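Local coordinates for protein cycloalternan-forming enzyme (Listeria monocytogenes serovar 1/2a, PDB 5F7U) that belongs to glycoside hydrolase family 31 and combines a TIM barrel with several beta domains and a family 6 carbohydrate-binding module, at residues 36-41 with 51-56; 81-86 with 90-95; 916-921 with 931-936; 852-857 with 861-866. The protein carries 1 engineered substitution. One frame throughout, in Å; residues are numbered along the deposited sequence.

Overall arrangement
The four contacts form two pairs on opposite sides of the chain's centre. Contacts 1 and 2 lie in the N-terminal beta domain, with their centres about 8 Å apart. A probable backbone hydrogen bond, Leu-38 N to Ala-81 O at 2.8 Å, joins them. Contacts 3 and 4 lie in a beta-sandwich on the other side, with centres about 10 Å apart. Here Val-865 N and Ile-931 O, 2.7 Å apart, probably bond the two neighbouring strands. The centres of contacts 1 and 3 are about 84 Å apart. Contact 1 is close to one glycan pocket: the Ile-40 side chain is about 10 Å from a bound glucose.

Contact 1 (36-41 with 51-56); sequences VILNIT and VWVEWT
Ile-40 and Val-51 run alongside one another, heading opposite ways. Val-51 CG1 is the atom that meets both branches of the isoleucine. It lies 3.7 Å from Ile-40 CG2 and 3.8 Å from Ile-40 CD1. This methyl stands anti to the Val-51 backbone N, and that rotation presents it to the isoleucine. Leu-38 reaches Val-53 at a slant with a single methyl. Its CD1 touches both valine branches, at 3.9 Å from Val-53 CG2 and 4.0 Å from Val-53 CG1. Ile-40 CD1 also comes within 4.2 Å of Val-53 CG2, so the two pairs merge into one apolar cluster. All four side chains are buried, and no hydrogen bond crosses between the segments. On the other face of 51-56, Trp-52 NE1 gives an almost straight hydrogen bond to Glu-54 OE2 (2.9 Å, 176°). The acceptor lies in the indole plane, but the donor is 26° out of the carboxylate plane, on the anti side of OE2. The other oxygen, Glu-54 OE1, makes a salt bridge with Lys-97. Near the glycan pocket, Thr-41 OG1 is hydrogen-bonded to the pocket residue Asn-76. The two strand axes approach to 9.0 Å and run 131° apart. They are therefore packed face to face rather than paired by backbone bonds, as in the core of a beta-sandwich, which is consistent with the E-set assignment of this domain.

Contact 2 (81-86 with 90-95); sequences ADLGKF and DEITYT
Phe-86 and Ile-92 make the main apolar contact. Ile-92 CG1 sits over the centre of one ring face in a CH-pi contact, 3.9 Å from the ring centroid and 10° off its normal. The terminal methyl touches the same ring nearer its rim, with Ile-92 CD1 3.6 Å from Phe-86 CE1. Each side chain extends to meet the other from its own strand. Leu-83 extends the apolar layer with one methyl. Its CD1 is 4.4 Å from Ile-92 CG2 and equally far from Tyr-94 CD2. The layer is part of the interior of the N-terminal beta domain, consistent with an E-set fold, a beta-sandwich in which strands 76-84 and 91-100 face each other and do not pair. Polar groups join in as well. Asp-90 OD2 approaches the edge of the Phe-86 ring near its plane and is 3.5 Å from Phe-86 CB. The carboxylate and ring planes are 87° apart. The same oxygen accepts a hydrogen bond from the backbone N of Glu-87, while Asn-58 binds the other oxygen. The hydroxyl of the buried Tyr-94 is hydrogen-bonded to His-9 and Arg-25. Within 81-86, Asp-82 OD1 accepts from Gly-84 N at 3.0 Å, forming an Asx turn, and the donor lies above the carboxylate plane.

Contact 3 (916-921 with 931-936); sequences NLTYVK and IVLNGV
Thr-918 OG1 is hydrogen-bonded to the hydroxyl of Ser-880, while the carbon side of the same threonine packs on Leu-933. The torsion separates these two roles. OG1 lies beside the backbone N (chi1 -53°), and CG2 stands anti to that nitrogen. Thr-918 and Leu-933 meet tip to tip. Leu-933 CD2 is 3.9 Å from Thr-918 CB and 4.0 Å from Thr-918 CG2. The other leucine methyl turns to the next inward residue of 916-921, with Leu-933 CD1 4.2 Å from Val-920 CG2. Leu-933 thus bridges two residues of the facing strand, one with each branch. The second valine methyl serves Ile-931. Val-920 CG1 meets Ile-931 CG2 at 3.8 Å, each side chain passing beside the other on its way to the opposite layer. Both methyls are anti to their own backbone N. All four side chains are buried. No hydrogen bond joins the two segments, so the contact between them is van der Waals packing.
At the start of 916-921, Asn-916 and Leu-917 both face Asp-912 in a G1 beta bulge. Asn-916 ND2 is hydrogen-bonded to Glu-942, one of the magnesium ligands.
The axes of the two strands approach to 9.6 Å at 147°, the facing of two sandwich layers. Strand 917-922 lies between strands 874-879 and 908-912 of one sheet. Lys-921 extends to helix 899-904, where NZ is hydrogen-bonded to Phe-902 O and Ala-905 O, with a cation-pi contact to Phe-902. Strand 929-934 lies between 862-867 and 885-888 of the other.

Contact 4 (852-857 with 861-866); sequences ISVSED and EKVSVD
Val-854 and Val-865 face each other as a non-hydrogen-bonded pair in the beta hairpin formed by strands 848-857 and 862-867. From Val-854, CB lies 4.1 Å from Ser-864 O. CG1 is nearer the same oxygen, 3.8 Å from Ser-864 O. It stands anti to the backbone N (chi1 174°), which sends it diagonally across to Val-863, whose CG1 is 3.9 Å away. CG2 lies alongside Val-865 CG2 at 4.2 Å, and the two side chains point the same way. This face of the hairpin turns inward, and Val-854 also touches Val-830 of the facing sheet.
The backbones run antiparallel, with three hydrogen-bonded pairs: Ser-853 with Asp-866, Ser-855 with Ser-864, and Asp-857 with Lys-862. In the middle pair, Ser-855 N donates to Ser-864 O at 2.8 Å. The return bond, Ser-864 N to Ser-855 O, is longer at 3.0 Å, and its donor stands above the carbonyl plane. At the turn, Glu-861 and Lys-862 both face Asp-857 in a G1 beta bulge. Here Lys-862 N donates to Asp-857 O from well above the carbonyl plane, and the bond from Asp-857 N to Lys-862 O is the more bent of the two (137°). Asp-857 OD1 accepts from Asn-860 ND2, tying its side chain to the turn.
The serines lie on the other face. Ser-855 OG bonds to Asp-835 on the next strand. A water gives a hydrogen bond to Ser-855 O at 2.8 Å and is also hydrogen-bonded, at 2.6 Å, to Ser-864 OG.

Contact 1 (36-41 with 51-56)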
loop_
_atom_site.group_PDB
_atom_site.type_symbol
_atom_site.label_atom_id
_atom_site.label_comp_id
_atom_site.label_asym_id
_atom_site.label_seq_id
_atom_site.Cartn_x
_atom_site.Cartn_y
_atom_site.Cartn_z
ATOM N N VAL A 36 2.564 -35.008 24.802
ATOM C CA VAL A 36 2.283 -35.252 23.379
ATOM C C VAL A 36 1.033 -36.116 23.262
ATOM O O VAL A 36 0.990 -37.245 23.766
ATOM C CB VAL A 36 3.473 -35.917 22.660
ATOM C CG1 VAL A 36 3.162 -36.154 21.173
ATOM C CG2 VAL A 36 4.739 -35.070 22.821
ATOM N N ILE A 37 0.012 -35.553 22.619
ATOM C CA ILE A 37 -1.249 -36.255 22.364
ATOM C C ILE A 37 -1.410 -36.559 20.885
ATOM O O ILE A 37 -1.159 -35.691 20.027
ATOM C CB ILE A 37 -2.473 -35.416 22.835
ATOM C CG1 ILE A 37 -2.377 -35.094 24.341
ATOM C CG2 ILE A 37 -3.810 -36.105 22.493
ATOM C CD1 ILE A 37 -2.448 -36.296 25.262
ATOM N N LEU A 38 -1.860 -37.777 20.595
ATOM C CA LEU A 38 -2.190 -38.185 19.230
ATOM C C LEU A 38 -3.687 -38.368 19.070
ATOM O O LEU A 38 -4.311 -39.168 19.779
ATOM C CB LEU A 38 -1.460 -39.473 18.848
ATOM C CG LEU A 38 0.021 -39.590 19.166
ATOM C CD1 LEU A 38 0.473 -41.006 18.801
ATOM C CD2 LEU A 38 0.847 -38.557 18.406
ATOM N N ASN A 39 -4.254 -37.614 18.138
ATOM C CA ASN A 39 -5.672 -37.743 17.804
ATOM C C ASN A 39 -5.838 -38.673 16.613
ATOM O O ASN A 39 -5.255 -38.441 15.562
ATOM C CB ASN A 39 -6.273 -36.367 17.540
ATOM C CG ASN A 39 -6.205 -35.490 18.768
ATOM O OD1 ASN A 39 -6.940 -35.720 19.720
ATOM N ND2 ASN A 39 -5.273 -34.526 18.784
ATOM N N ILE A 40 -6.634 -39.722 16.806
ATOM C CA ILE A 40 -6.776 -40.811 15.823
ATOM C C ILE A 40 -8.253 -41.058 15.539
ATOM O O ILE A 40 -9.062 -41.005 16.462
ATOM C CB ILE A 40 -6.138 -42.105 16.405
ATOM C CG1 ILE A 40 -4.666 -41.845 16.779
ATOM C CG2 ILE A 40 -6.278 -43.292 15.444
ATOM C CD1 ILE A 40 -4.123 -42.833 17.820
ATOM N N THR A 41 -8.613 -41.340 14.278
ATOM C CA THR A 41 -10.008 -41.694 13.971
ATOM C C THR A 41 -10.112 -43.104 13.430
ATOM O O THR A 41 -9.175 -43.599 12.793
ATOM C CB THR A 41 -10.707 -40.671 13.029
ATOM O OG1 THR A 41 -12.134 -40.843 13.053
ATOM C CG2 THR A 41 -10.209 -40.747 11.593
ATOM N N VAL A 51 -7.799 -49.148 19.638
ATOM C CA VAL A 51 -6.852 -48.246 18.995
ATOM C C VAL A 51 -5.653 -48.131 19.912
ATOM O O VAL A 51 -5.792 -47.945 21.132
ATOM C CB VAL A 51 -7.467 -46.847 18.701
ATOM C CG1 VAL A 51 -6.424 -45.880 18.139
ATOM C CG2 VAL A 51 -8.609 -46.993 17.712
ATOM N N TRP A 52 -4.474 -48.283 19.318
ATOM C CA TRP A 52 -3.246 -48.272 20.088
ATOM C C TRP A 52 -2.093 -47.721 19.270
ATOM O O TRP A 52 -2.211 -47.519 18.052
ATOM C CB TRP A 52 -2.927 -49.666 20.647
ATOM C CG TRP A 52 -2.466 -50.660 19.627
ATOM C CD1 TRP A 52 -1.169 -50.992 19.342
ATOM C CD2 TRP A 52 -3.286 -51.444 18.756
ATOM N NE1 TRP A 52 -1.131 -51.952 18.348
ATOM C CE2 TRP A 52 -2.414 -52.251 17.975
ATOM C CE3 TRP A 52 -4.671 -51.566 18.566
ATOM C CZ2 TRP A 52 -2.886 -53.162 17.012
ATOM C CZ3 TRP A 52 -5.143 -52.469 17.595
ATOM C CH2 TRP A 52 -4.245 -53.255 16.835
ATOM N N VAL A 53 -0.987 -47.450 19.955
ATOM C CA VAL A 53 0.176 -46.856 19.317
ATOM C C VAL A 53 1.367 -47.773 19.583
ATOM O O VAL A 53 1.627 -48.137 20.731
ATOM C CB VAL A 53 0.464 -45.443 19.852
ATOM C CG1 VAL A 53 1.666 -44.828 19.130
ATOM C CG2 VAL A 53 -0.773 -44.560 19.696
ATOM N N GLU A 54 2.053 -48.140 18.503
ATOM C CA GLU A 54 3.303 -48.871 18.568
ATOM C C GLU A 54 4.434 -47.900 18.280
ATOM O O GLU A 54 4.364 -47.114 17.341
ATOM C CB GLU A 54 3.280 -50.013 17.568
ATOM C CG GLU A 54 2.231 -51.042 17.927
ATOM C CD GLU A 54 2.153 -52.208 16.961
ATOM O OE1 GLU A 54 3.002 -52.303 16.043
ATOM O OE2 GLU A 54 1.240 -53.043 17.138
ATOM N N TRP A 55 5.478 -47.927 19.104
ATOM C CA TRP A 55 6.439 -46.819 19.054
ATOM C C TRP A 55 7.786 -47.135 19.658
ATOM O O TRP A 55 7.921 -48.098 20.423
ATOM C CB TRP A 55 5.834 -45.554 19.696
ATOM C CG TRP A 55 5.553 -45.615 21.177
ATOM C CD1 TRP A 55 4.708 -46.476 21.835
ATOM C CD2 TRP A 55 6.089 -44.749 22.170
ATOM N NE1 TRP A 55 4.708 -46.210 23.179
ATOM C CE2 TRP A 55 5.527 -45.141 23.416
ATOM C CE3 TRP A 55 6.977 -43.662 22.132
ATOM C CZ2 TRP A 55 5.849 -44.502 24.624
ATOM C CZ3 TRP A 55 7.302 -43.022 23.335
ATOM C CH2 TRP A 55 6.730 -43.441 24.564
ATOM N N THR A 56 8.772 -46.336 19.264
ATOM C CA THR A 56 10.135 -46.429 19.788
ATOM C C THR A 56 10.564 -45.065 20.301
ATOM O O THR A 56 10.097 -44.026 19.812
ATOM C CB THR A 56 11.154 -46.915 18.729
ATOM O OG1 THR A 56 11.150 -46.017 17.616
ATOM C CG2 THR A 56 10.834 -48.325 18.241
#

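Contact 2 (81-86 with 90-95)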
loop_
_atom_site.group_PDB
_atom_site.type_symbol
_atom_site.label_atom_id
_atom_site.label_comp_id
_atom_site.label_asym_id
_atom_site.label_seq_id
_atom_site.Cartn_x
_atom_site.Cartn_y
_atom_site.Cartn_z
ATOM N N ALA A 81 -4.482 -40.713 22.176
ATOM C CA ALA A 81 -3.376 -41.500 22.730
ATOM C C ALA A 81 -2.367 -40.543 23.341
ATOM O O ALA A 81 -1.923 -39.601 22.669
ATOM C CB ALA A 81 -2.727 -42.336 21.642
ATOM N N ASP A 82 -2.018 -40.783 24.609
ATOM C CA ASP A 82 -1.109 -39.895 25.347
ATOM C C ASP A 82 0.272 -40.529 25.432
ATOM O O ASP A 82 0.441 -41.552 26.082
ATOM C CB ASP A 82 -1.667 -39.618 26.757
ATOM C CG ASP A 82 -0.862 -38.577 27.526
ATOM O OD1 ASP A 82 0.112 -38.010 26.987
ATOM O OD2 ASP A 82 -1.224 -38.314 28.693
ATOM N N LEU A 83 1.257 -39.928 24.756
ATOM C CA LEU A 83 2.620 -40.452 24.753
ATOM C C LEU A 83 3.455 -39.975 25.942
ATOM O O LEU A 83 4.562 -40.479 26.179
ATOM C CB LEU A 83 3.339 -40.085 23.442
ATOM C CG LEU A 83 2.808 -40.674 22.132
ATOM C CD1 LEU A 83 3.665 -40.168 20.977
ATOM C CD2 LEU A 83 2.803 -42.197 22.148
ATOM N N GLY A 84 2.921 -39.015 26.690
ATOM C CA GLY A 84 3.657 -38.377 27.768
ATOM C C GLY A 84 4.591 -37.287 27.268
ATOM O O GLY A 84 4.473 -36.814 26.119
ATOM N N LYS A 85 5.514 -36.886 28.140
ATOM C CA LYS A 85 6.481 -35.809 27.865
ATOM C C LYS A 85 7.845 -36.389 27.559
ATOM O O LYS A 85 8.147 -37.518 27.955
ATOM C CB LYS A 85 6.674 -34.920 29.094
ATOM C CG LYS A 85 5.461 -34.171 29.582
ATOM C CD LYS A 85 5.750 -33.713 31.005
ATOM C CE LYS A 85 4.644 -32.810 31.524
ATOM N NZ LYS A 85 4.784 -32.624 32.997
ATOM N N PHE A 86 8.689 -35.592 26.908
ATOM C CA PHE A 86 10.001 -36.045 26.476
ATOM C C PHE A 86 11.109 -35.053 26.794
ATOM O O PHE A 86 10.843 -33.904 27.171
ATOM C CB PHE A 86 9.961 -36.370 24.975
ATOM C CG PHE A 86 9.000 -37.456 24.649
ATOM C CD1 PHE A 86 9.338 -38.790 24.879
ATOM C CD2 PHE A 86 7.724 -37.150 24.146
ATOM C CE1 PHE A 86 8.421 -39.811 24.614
ATOM C CE2 PHE A 86 6.810 -38.164 23.875
ATOM C CZ PHE A 86 7.163 -39.494 24.104
ATOM N N ASP A 90 15.296 -36.506 22.379
ATOM C CA ASP A 90 14.529 -37.744 22.191
ATOM C C ASP A 90 14.016 -37.809 20.760
ATOM O O ASP A 90 13.509 -36.820 20.222
ATOM C CB ASP A 90 13.356 -37.868 23.171
ATOM C CG ASP A 90 13.785 -38.210 24.591
ATOM O OD1 ASP A 90 14.926 -38.672 24.820
ATOM O OD2 ASP A 90 12.951 -38.026 25.498
ATOM N N GLU A 91 14.182 -38.975 20.149
ATOM C CA GLU A 91 13.713 -39.217 18.800
ATOM C C GLU A 91 12.592 -40.233 18.919
ATOM O O GLU A 91 12.818 -41.377 19.327
ATOM C CB GLU A 91 14.856 -39.741 17.923
ATOM C CG GLU A 91 14.413 -40.128 16.517
ATOM C CD GLU A 91 15.522 -40.711 15.657
ATOM O OE1 GLU A 91 15.195 -41.494 14.741
ATOM O OE2 GLU A 91 16.715 -40.410 15.870
ATOM N N ILE A 92 11.374 -39.801 18.606
ATOM C CA ILE A 92 10.207 -40.666 18.775
ATOM C C ILE A 92 9.687 -41.083 17.409
ATOM O O ILE A 92 9.486 -40.228 16.545
ATOM C CB ILE A 92 9.102 -39.947 19.591
ATOM C CG1 ILE A 92 9.652 -39.349 20.919
ATOM C CG2 ILE A 92 7.869 -40.827 19.768
ATOM C CD1 ILE A 92 10.537 -40.226 21.773
ATOM N N THR A 93 9.471 -42.387 17.220
ATOM C CA THR A 93 8.844 -42.899 15.993
ATOM C C THR A 93 7.638 -43.762 16.359
ATOM O O THR A 93 7.756 -44.643 17.208
ATOM C CB THR A 93 9.855 -43.681 15.136
ATOM O OG1 THR A 93 10.918 -42.792 14.738
ATOM C CG2 THR A 93 9.195 -44.276 13.882
ATOM N N TYR A 94 6.493 -43.512 15.722
ATOM C CA TYR A 94 5.259 -44.229 16.093
ATOM C C TYR A 94 4.388 -44.559 14.894
ATOM O O TYR A 94 4.459 -43.899 13.857
ATOM C CB TYR A 94 4.449 -43.435 17.146
ATOM C CG TYR A 94 3.853 -42.127 16.638
ATOM C CD1 TYR A 94 2.568 -42.098 16.068
ATOM C CD2 TYR A 94 4.568 -40.923 16.724
ATOM C CE1 TYR A 94 2.021 -40.904 15.582
ATOM C CE2 TYR A 94 4.026 -39.729 16.235
ATOM C CZ TYR A 94 2.755 -39.732 15.670
ATOM O OH TYR A 94 2.203 -38.542 15.204
ATOM N N THR A 95 3.541 -45.570 15.078
ATOM C CA THR A 95 2.550 -45.995 14.105
ATOM C C THR A 95 1.248 -46.116 14.890
ATOM O O THR A 95 1.215 -46.712 15.969
ATOM C CB THR A 95 2.955 -47.351 13.481
ATOM O OG1 THR A 95 4.207 -47.206 12.799
ATOM C CG2 THR A 95 1.908 -47.879 12.483
#

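Contact 3 (916-921 with 931-936)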
loop_
_atom_site.group_PDB
_atom_site.type_symbol
_atom_site.label_atom_id
_atom_site.label_comp_id
_atom_site.label_asym_id
_atom_site.label_seq_id
_atom_site.Cartn_x
_atom_site.Cartn_y
_atom_site.Cartn_z
ATOM N N ASN A 916 -6.677 33.044 -6.612
ATOM C CA ASN A 916 -5.398 33.730 -6.443
ATOM C C ASN A 916 -4.257 33.012 -7.159
ATOM O O ASN A 916 -3.205 32.714 -6.589
ATOM C CB ASN A 916 -5.107 33.990 -4.957
ATOM C CG ASN A 916 -6.124 34.916 -4.325
ATOM O OD1 ASN A 916 -6.334 36.048 -4.791
ATOM N ND2 ASN A 916 -6.760 34.447 -3.254
ATOM N N LEU A 917 -4.512 32.679 -8.421
ATOM C CA LEU A 917 -3.516 32.031 -9.261
ATOM C C LEU A 917 -3.199 32.888 -10.466
ATOM O O LEU A 917 -4.111 33.353 -11.147
ATOM C CB LEU A 917 -4.031 30.681 -9.760
ATOM C CG LEU A 917 -4.285 29.594 -8.706
ATOM C CD1 LEU A 917 -4.995 28.435 -9.377
ATOM C CD2 LEU A 917 -2.973 29.123 -8.095
ATOM N N THR A 918 -1.901 33.082 -10.707
ATOM C CA THR A 918 -1.417 33.684 -11.947
ATOM C C THR A 918 -1.173 32.611 -13.013
ATOM O O THR A 918 -0.326 31.732 -12.834
ATOM C CB THR A 918 -0.123 34.480 -11.736
ATOM O OG1 THR A 918 -0.316 35.429 -10.675
ATOM C CG2 THR A 918 0.225 35.243 -13.021
ATOM N N TYR A 919 -1.882 32.717 -14.134
ATOM C CA TYR A 919 -1.662 31.799 -15.253
ATOM C C TYR A 919 -0.604 32.401 -16.160
ATOM O O TYR A 919 -0.691 33.587 -16.476
ATOM C CB TYR A 919 -2.930 31.602 -16.097
ATOM C CG TYR A 919 -4.161 30.972 -15.445
ATOM C CD1 TYR A 919 -4.330 30.925 -14.053
ATOM C CD2 TYR A 919 -5.203 30.505 -16.245
ATOM C CE1 TYR A 919 -5.476 30.383 -13.486
ATOM C CE2 TYR A 919 -6.360 29.977 -15.685
ATOM C CZ TYR A 919 -6.488 29.920 -14.310
ATOM O OH TYR A 919 -7.627 29.402 -13.753
ATOM N N VAL A 920 0.380 31.598 -16.579
ATOM C CA VAL A 920 1.405 32.056 -17.542
ATOM C C VAL A 920 1.535 31.019 -18.661
ATOM O O VAL A 920 1.890 29.866 -18.399
ATOM C CB VAL A 920 2.790 32.294 -16.882
ATOM C CG1 VAL A 920 3.813 32.785 -17.911
ATOM C CG2 VAL A 920 2.696 33.304 -15.737
ATOM N N LYS A 921 1.229 31.427 -19.891
ATOM C CA LYS A 921 1.365 30.550 -21.046
ATOM C C LYS A 921 2.700 30.790 -21.737
ATOM O O LYS A 921 3.004 31.923 -22.120
ATOM C CB LYS A 921 0.216 30.767 -22.035
ATOM C CG LYS A 921 0.232 29.826 -23.234
ATOM C CD LYS A 921 -0.969 30.091 -24.130
ATOM C CE LYS A 921 -2.255 29.503 -23.570
ATOM N NZ LYS A 921 -3.369 29.582 -24.566
ATOM N N ILE A 931 10.982 32.312 -17.012
ATOM C CA ILE A 931 9.723 33.016 -16.747
ATOM C C ILE A 931 9.907 33.798 -15.450
ATOM O O ILE A 931 10.371 33.241 -14.455
ATOM C CB ILE A 931 8.523 32.035 -16.610
ATOM C CG1 ILE A 931 8.297 31.249 -17.921
ATOM C CG2 ILE A 931 7.245 32.767 -16.179
ATOM C CD1 ILE A 931 7.359 30.054 -17.770
ATOM N N VAL A 932 9.578 35.087 -15.467
ATOM C CA VAL A 932 9.623 35.894 -14.238
ATOM C C VAL A 932 8.284 36.589 -14.028
ATOM O O VAL A 932 7.781 37.273 -14.939
ATOM C CB VAL A 932 10.780 36.925 -14.244
ATOM C CG1 VAL A 932 10.809 37.698 -12.940
ATOM C CG2 VAL A 932 12.124 36.239 -14.457
ATOM N N LEU A 933 7.714 36.410 -12.836
ATOM C CA LEU A 933 6.537 37.164 -12.405
ATOM C C LEU A 933 7.019 38.323 -11.546
ATOM O O LEU A 933 7.699 38.109 -10.532
ATOM C CB LEU A 933 5.573 36.280 -11.589
ATOM C CG LEU A 933 4.741 35.202 -12.286
ATOM C CD1 LEU A 933 5.595 34.079 -12.869
ATOM C CD2 LEU A 933 3.791 34.594 -11.261
ATOM N N ASN A 934 6.675 39.541 -11.957
ATOM C CA ASN A 934 7.081 40.760 -11.228
ATOM C C ASN A 934 5.948 41.382 -10.447
ATOM O O ASN A 934 4.789 41.301 -10.846
ATOM C CB ASN A 934 7.625 41.811 -12.190
ATOM C CG ASN A 934 8.871 41.348 -12.912
ATOM O OD1 ASN A 934 8.870 41.198 -14.145
ATOM N ND2 ASN A 934 9.937 41.113 -12.163
ATOM N N GLY A 935 6.293 42.021 -9.337
ATOM C CA GLY A 935 5.310 42.714 -8.518
ATOM C C GLY A 935 4.368 41.807 -7.751
ATOM O O GLY A 935 3.279 42.238 -7.373
ATOM N N VAL A 936 4.786 40.566 -7.508
ATOM C CA VAL A 936 3.931 39.570 -6.824
ATOM C C VAL A 936 4.291 39.393 -5.358
ATOM O O VAL A 936 5.457 39.450 -4.987
ATOM C CB VAL A 936 4.004 38.177 -7.484
ATOM C CG1 VAL A 936 3.364 38.217 -8.865
ATOM C CG2 VAL A 936 5.449 37.676 -7.559
#

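Contact 4 (852-857 with 861-866)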
loop_
_atom_site.group_PDB
_atom_site.type_symbol
_atom_site.label_atom_id
_atom_site.label_comp_id
_atom_site.label_asym_id
_atom_site.label_seq_id
_atom_site.Cartn_x
_atom_site.Cartn_y
_atom_site.Cartn_z
ATOM N N ILE A 852 11.982 21.100 -13.843
ATOM C CA ILE A 852 11.400 22.429 -13.625
ATOM C C ILE A 852 11.917 22.930 -12.293
ATOM O O ILE A 852 11.959 22.172 -11.316
ATOM C CB ILE A 852 9.844 22.402 -13.470
ATOM C CG1 ILE A 852 9.171 21.265 -14.256
ATOM C CG2 ILE A 852 9.229 23.790 -13.710
ATOM C CD1 ILE A 852 9.064 21.472 -15.749
ATOM N N SER A 853 12.310 24.198 -12.235
ATOM C CA SER A 853 12.684 24.778 -10.951
ATOM C C SER A 853 12.040 26.139 -10.757
ATOM O O SER A 853 11.810 26.883 -11.719
ATOM C CB SER A 853 14.204 24.849 -10.779
ATOM O OG SER A 853 14.782 25.761 -11.689
ATOM N N VAL A 854 11.725 26.429 -9.501
ATOM C CA VAL A 854 11.013 27.657 -9.118
ATOM C C VAL A 854 11.863 28.324 -8.055
ATOM O O VAL A 854 12.352 27.655 -7.152
ATOM C CB VAL A 854 9.578 27.380 -8.588
ATOM C CG1 VAL A 854 8.916 28.660 -8.066
ATOM C CG2 VAL A 854 8.717 26.729 -9.676
ATOM N N SER A 855 12.057 29.632 -8.208
ATOM C CA SER A 855 12.745 30.432 -7.206
ATOM C C SER A 855 11.841 31.551 -6.714
ATOM O O SER A 855 11.655 32.585 -7.381
ATOM C CB SER A 855 14.081 30.974 -7.737
ATOM O OG SER A 855 14.770 31.673 -6.695
ATOM N N GLU A 856 11.287 31.322 -5.529
ATOM C CA GLU A 856 10.411 32.271 -4.872
ATOM C C GLU A 856 11.244 33.376 -4.246
ATOM O O GLU A 856 12.183 33.108 -3.493
ATOM C CB GLU A 856 9.544 31.546 -3.834
ATOM C CG GLU A 856 8.672 32.451 -2.980
ATOM C CD GLU A 856 9.384 32.927 -1.732
ATOM O OE1 GLU A 856 9.793 32.067 -0.923
ATOM O OE2 GLU A 856 9.529 34.154 -1.569
ATOM N N ASP A 857 10.902 34.615 -4.592
ATOM C CA ASP A 857 11.613 35.799 -4.085
ATOM C C ASP A 857 10.604 36.913 -3.786
ATOM O O ASP A 857 10.770 38.054 -4.228
ATOM C CB ASP A 857 12.686 36.245 -5.106
ATOM C CG ASP A 857 13.653 37.311 -4.556
ATOM O OD1 ASP A 857 13.691 37.566 -3.333
ATOM O OD2 ASP A 857 14.390 37.920 -5.368
ATOM N N GLU A 861 9.441 40.888 -4.477
ATOM C CA GLU A 861 8.215 40.805 -5.276
ATOM C C GLU A 861 8.382 40.064 -6.605
ATOM O O GLU A 861 7.893 40.509 -7.635
ATOM C CB GLU A 861 7.527 42.174 -5.427
ATOM C CG GLU A 861 7.003 42.735 -4.101
ATOM C CD GLU A 861 6.099 43.954 -4.237
ATOM O OE1 GLU A 861 5.411 44.295 -3.235
ATOM O OE2 GLU A 861 6.086 44.589 -5.318
ATOM N N LYS A 862 9.048 38.912 -6.549
ATOM C CA LYS A 862 9.405 38.145 -7.743
ATOM C C LYS A 862 9.239 36.650 -7.513
ATOM O O LYS A 862 9.469 36.162 -6.424
ATOM C CB LYS A 862 10.861 38.452 -8.091
ATOM C CG LYS A 862 11.349 37.871 -9.402
ATOM C CD LYS A 862 12.773 38.347 -9.687
ATOM C CE LYS A 862 12.813 39.844 -9.928
ATOM N NZ LYS A 862 14.194 40.335 -10.230
ATOM N N VAL A 863 8.778 35.947 -8.544
ATOM C CA VAL A 863 8.838 34.489 -8.587
ATOM C C VAL A 863 9.416 34.177 -9.958
ATOM O O VAL A 863 8.943 34.702 -10.965
ATOM C CB VAL A 863 7.454 33.822 -8.402
ATOM C CG1 VAL A 863 7.534 32.308 -8.618
ATOM C CG2 VAL A 863 6.926 34.062 -6.993
ATOM N N SER A 864 10.441 33.336 -9.988
ATOM C CA SER A 864 11.043 32.939 -11.255
ATOM C C SER A 864 10.811 31.463 -11.494
ATOM O O SER A 864 10.898 30.657 -10.570
ATOM C CB SER A 864 12.532 33.271 -11.266
ATOM O OG SER A 864 12.720 34.654 -11.004
ATOM N N VAL A 865 10.467 31.121 -12.731
ATOM C CA VAL A 865 10.282 29.720 -13.123
ATOM C C VAL A 865 11.238 29.413 -14.272
ATOM O O VAL A 865 11.247 30.124 -15.289
ATOM C CB VAL A 865 8.824 29.408 -13.525
ATOM C CG1 VAL A 865 8.670 27.926 -13.904
ATOM C CG2 VAL A 865 7.871 29.754 -12.391
ATOM N N ASP A 866 12.055 28.383 -14.075
ATOM C CA ASP A 866 12.979 27.926 -15.089
ATOM C C ASP A 866 12.356 26.722 -15.760
ATOM O O ASP A 866 12.301 25.625 -15.184
ATOM C CB ASP A 866 14.338 27.598 -14.474
ATOM C CG ASP A 866 15.111 28.841 -14.041
ATOM O OD1 ASP A 866 14.719 30.003 -14.377
ATOM O OD2 ASP A 866 16.149 28.654 -13.362
HETATM O O HOH W 1 12.658 34.977 -8.384
#